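Local coordinates for protein apical membrane antigen AMA1 (Toxoplasma gondii ME49, PDB 4YIV) that takes part in host cell invasion as a microneme surface antigen, forming part of the moving junction between the parasite's apical tip and the host cell membrane, at residues G110-I113 / S114-P117; E341-N344 / F345-P348. One frame throughout, in Å; residues are numbered along the deposited sequence.

Interaction 1: residues G110-I113 / S114-P117; sequences GQRI and SPFP
Arg112 reaches forward along its own chain and donates from NH1 to the carbonyl O of Ser114, 2.8 Å away. The bond is nearly straight, with an N-H...O angle of 164°, and the acceptor sits at the guanidinium edge, essentially in its plane. The extended first half of the chain, CG anti to the backbone N, carries CD to 3.3 Å from Ser114 O; the bend at chi3 then turns the guanidinium so that NH1 faces the same oxygen. NH1 also forms a salt bridge with Asp83, which probably helps fix the rotation of the guanidinium. Beyond the cis peptide bond before Pro115, the Phe116 ring comes back toward the first residues: its CE1 lies 4.1 Å from Gln111 NE2, which approaches the ring edge with the amide and ring planes 42° apart. Phe116 CB rests 3.6 Å from Ile113 O, a carbonyl oxygen buried here without a polar partner. Ser114 OG, by contrast, is held by Asn102 and by the backbone N of Ile170. Residues 113-116 form a type VIb turn with cis Pro115, leading into the short edge strand 116-117 of a five-stranded antiparallel sheet, paired there with strand 167-170.

Interaction 2: residues E341-N344 / F345-P348; sequences ETPN and FIIP
Thr342 meets the second half of this turn through its methyl group: CG2 lies 3.9 Å from Ile346 CG1, the two side chains crossing at about a right angle. Its chi1 of -53° places CG2 anti to the backbone N and beside the carbonyl carbon, on the side where Ile346 and, more distantly, Ile347 can be met. Pro343 follows and serves two neighbours. Its CG makes a CH-pi contact over one face of the Phe345 ring, 4.0 Å from the centroid and offset toward the rim. Pro343 CB, over the same face, packs 3.5 Å from Phe345 CE2. Phe345 brings its ring back over the proline by setting CG between its own backbone N and carbonyl carbon (chi1 56°). On another side of the proline ring, CD packs against Ile346 CG1 at 4.0 Å, and both Pro343 and Ile346 also touch Trp62. The Pro343 carbonyl O accepts a weak bond from Ile346 N at 3.3 Å. Asn344 then contributes its backbone O, which receives Ile347 N at 3.1 Å. CD1 of Ile347 extends back to 3.9 Å from Asn344 CA. Two successive i to i+3 backbone bonds, the first weak, mark a single short turn of 3-10 helix, centred on Asn344 and Phe345. The chemistry implies that backbone bonds and the proline-aromatic face hold the shape of the turn, while buried Ile346 anchors it to the rest of the protein against Trp62, Phe224 and Leu133.

Interactions 1 and 2 are two separate local turns, in series along the chain, their centres 25 Å apart and their nearest atoms about 12 Å apart. Helix 132-141 lies near both: Phe139 meets Phe116 of interaction 1, whereas Asp132 and Leu133 contact Phe345 and Ile346 of interaction 2. The five-stranded sheet is a second shared element, since 116-117 is one outer strand and Trp62, which packs against Pro343 and Ile346, belongs to the other, 61-62. Neither contact sits on a metal: the side chain of Pro343 lies about 10 Å from a cobalt ion, and that of Phe116 about 12 Å from a cadmium ion. The Arg112 side chain lies about 4 Å from a glycerol, probably carried over from crystallisation.

Interaction 1: residues G110-I113 / S114-P117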
loop_
_atom_site.group_PDB
_atom_site.type_symbol
_atom_site.label_atom_id
_atom_site.label_comp_id
_atom_site.label_asym_id
_atom_site.label_seq_id
_atom_site.Cartn_x
_atom_site.Cartn_y
_atom_site.Cartn_z
ATOM N N GLY A 110 -8.104 28.563 15.749
ATOM C CA GLY A 110 -7.793 27.675 16.860
ATOM C C GLY A 110 -8.383 26.293 16.616
ATOM O O GLY A 110 -8.404 25.454 17.513
ATOM N N GLN A 111 -8.855 26.073 15.387
ATOM C CA GLN A 111 -9.463 24.810 14.946
ATOM C C GLN A 111 -8.390 23.783 14.512
ATOM O O GLN A 111 -7.595 24.054 13.606
ATOM C CB GLN A 111 -10.427 25.086 13.772
ATOM C CG GLN A 111 -11.351 23.949 13.369
ATOM C CD GLN A 111 -11.996 24.196 12.010
ATOM O OE1 GLN A 111 -11.944 25.309 11.476
ATOM N NE2 GLN A 111 -12.596 23.157 11.441
ATOM N N ARG A 112 -8.380 22.608 15.144
ATOM C CA ARG A 112 -7.425 21.537 14.803
ATOM C C ARG A 112 -7.535 21.104 13.341
ATOM O O ARG A 112 -8.634 20.903 12.830
ATOM C CB ARG A 112 -7.647 20.334 15.722
ATOM C CG ARG A 112 -6.846 19.109 15.360
ATOM C CD ARG A 112 -7.050 17.992 16.361
ATOM N NE ARG A 112 -6.306 18.196 17.613
ATOM C CZ ARG A 112 -5.029 17.854 17.824
ATOM N NH1 ARG A 112 -4.279 17.281 16.875
ATOM N NH2 ARG A 112 -4.483 18.091 19.008
ATOM N N ILE A 113 -6.395 20.972 12.662
ATOM C CA ILE A 113 -6.398 20.534 11.276
ATOM C C ILE A 113 -6.398 18.984 11.141
ATOM O O ILE A 113 -6.968 18.455 10.172
ATOM C CB ILE A 113 -5.197 21.127 10.509
ATOM C CG1 ILE A 113 -5.269 22.659 10.580
ATOM C CG2 ILE A 113 -5.190 20.642 9.051
ATOM C CD1 ILE A 113 -4.158 23.411 9.819
ATOM N N SER A 114 -5.797 18.264 12.104
ATOM C CA SER A 114 -5.662 16.805 12.000
ATOM C C SER A 114 -5.652 16.093 13.351
ATOM O O SER A 114 -4.933 16.513 14.236
ATOM C CB SER A 114 -4.360 16.485 11.252
ATOM O OG SER A 114 -4.185 15.088 11.095
ATOM N N PRO A 115 -6.374 14.966 13.495
ATOM C CA PRO A 115 -7.149 14.298 12.441
ATOM C C PRO A 115 -8.435 15.047 12.135
ATOM O O PRO A 115 -8.955 15.796 12.975
ATOM C CB PRO A 115 -7.430 12.915 13.022
ATOM C CG PRO A 115 -7.369 13.103 14.488
ATOM C CD PRO A 115 -6.346 14.169 14.727
ATOM N N PHE A 116 -8.921 14.888 10.923
ATOM C CA PHE A 116 -10.066 15.668 10.489
ATOM C C PHE A 116 -11.224 14.702 10.277
ATOM O O PHE A 116 -11.035 13.632 9.691
ATOM C CB PHE A 116 -9.761 16.452 9.230
ATOM C CG PHE A 116 -10.748 17.560 8.969
ATOM C CD1 PHE A 116 -10.624 18.791 9.615
ATOM C CD2 PHE A 116 -11.809 17.365 8.107
ATOM C CE1 PHE A 116 -11.543 19.810 9.395
ATOM C CE2 PHE A 116 -12.728 18.391 7.859
ATOM C CZ PHE A 116 -12.591 19.613 8.505
ATOM N N PRO A 117 -12.423 15.048 10.779
ATOM C CA PRO A 117 -13.509 14.068 10.710
ATOM C C PRO A 117 -14.109 13.941 9.313
ATOM O O PRO A 117 -14.395 14.949 8.670
ATOM C CB PRO A 117 -14.536 14.624 11.697
ATOM C CG PRO A 117 -14.334 16.099 11.610
ATOM C CD PRO A 117 -12.858 16.302 11.425
#

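Interaction 2: residues E341-N344 / F345-P348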
loop_
_atom_site.group_PDB
_atom_site.type_symbol
_atom_site.label_atom_id
_atom_site.label_comp_id
_atom_site.label_asym_id
_atom_site.label_seq_id
_atom_site.Cartn_x
_atom_site.Cartn_y
_atom_site.Cartn_z
ATOM N N GLU A 341 -12.373 -8.957 0.609
ATOM C CA GLU A 341 -13.690 -8.332 0.563
ATOM C C GLU A 341 -13.596 -6.830 0.392
ATOM O O GLU A 341 -12.846 -6.153 1.084
ATOM C CB GLU A 341 -14.472 -8.646 1.843
ATOM C CG GLU A 341 -14.448 -10.126 2.257
ATOM C CD GLU A 341 -15.742 -10.911 1.939
ATOM O OE1 GLU A 341 -16.827 -10.546 2.462
ATOM O OE2 GLU A 341 -15.667 -11.922 1.191
ATOM N N THR A 342 -14.393 -6.297 -0.514
ATOM C CA THR A 342 -14.475 -4.852 -0.684
ATOM C C THR A 342 -15.169 -4.170 0.487
ATOM O O THR A 342 -16.340 -4.432 0.742
ATOM C CB THR A 342 -15.239 -4.499 -1.974
ATOM O OG1 THR A 342 -14.661 -5.195 -3.085
ATOM C CG2 THR A 342 -15.194 -3.026 -2.249
ATOM N N PRO A 343 -14.482 -3.244 1.167
ATOM C CA PRO A 343 -15.153 -2.532 2.244
ATOM C C PRO A 343 -16.008 -1.372 1.749
ATOM O O PRO A 343 -15.762 -0.855 0.672
ATOM C CB PRO A 343 -14.006 -1.990 3.072
ATOM C CG PRO A 343 -12.938 -1.775 2.095
ATOM C CD PRO A 343 -13.073 -2.818 1.033
ATOM N N ASN A 344 -16.965 -0.930 2.558
ATOM C CA ASN A 344 -17.954 -0.010 2.055
ATOM C C ASN A 344 -17.355 1.366 1.846
ATOM O O ASN A 344 -17.887 2.165 1.078
ATOM C CB ASN A 344 -19.162 0.066 3.000
ATOM C CG ASN A 344 -18.779 0.448 4.412
ATOM O OD1 ASN A 344 -17.670 0.926 4.666
ATOM N ND2 ASN A 344 -19.697 0.229 5.351
ATOM N N PHE A 345 -16.235 1.660 2.508
ATOM C CA PHE A 345 -15.694 3.016 2.409
ATOM C C PHE A 345 -14.866 3.263 1.140
ATOM O O PHE A 345 -14.298 4.357 0.982
ATOM C CB PHE A 345 -14.856 3.379 3.641
ATOM C CG PHE A 345 -13.724 2.436 3.928
ATOM C CD1 PHE A 345 -12.501 2.597 3.307
ATOM C CD2 PHE A 345 -13.861 1.421 4.866
ATOM C CE1 PHE A 345 -11.433 1.757 3.604
ATOM C CE2 PHE A 345 -12.787 0.577 5.157
ATOM C CZ PHE A 345 -11.584 0.752 4.522
ATOM N N ILE A 346 -14.809 2.282 0.240
ATOM C CA ILE A 346 -14.332 2.535 -1.131
ATOM C C ILE A 346 -15.395 2.195 -2.195
ATOM O O ILE A 346 -15.074 2.011 -3.352
ATOM C CB ILE A 346 -13.020 1.746 -1.453
ATOM C CG1 ILE A 346 -13.254 0.238 -1.503
ATOM C CG2 ILE A 346 -11.928 2.104 -0.442
ATOM C CD1 ILE A 346 -12.135 -0.499 -2.236
ATOM N N ILE A 347 -16.660 2.102 -1.810
ATOM C CA ILE A 347 -17.738 1.968 -2.814
ATOM C C ILE A 347 -18.268 3.349 -3.169
ATOM O O ILE A 347 -18.653 4.118 -2.280
ATOM C CB ILE A 347 -18.870 1.060 -2.300
ATOM C CG1 ILE A 347 -18.303 -0.343 -2.114
ATOM C CG2 ILE A 347 -20.023 1.010 -3.330
ATOM C CD1 ILE A 347 -19.202 -1.274 -1.391
ATOM N N PRO A 348 -18.238 3.718 -4.473
ATOM C CA PRO A 348 -18.591 5.109 -4.764
ATOM C C PRO A 348 -20.056 5.443 -4.414
ATOM O O PRO A 348 -20.916 4.589 -4.569
ATOM C CB PRO A 348 -18.360 5.210 -6.277
ATOM C CG PRO A 348 -17.388 4.177 -6.574
ATOM C CD PRO A 348 -17.686 3.050 -5.663
#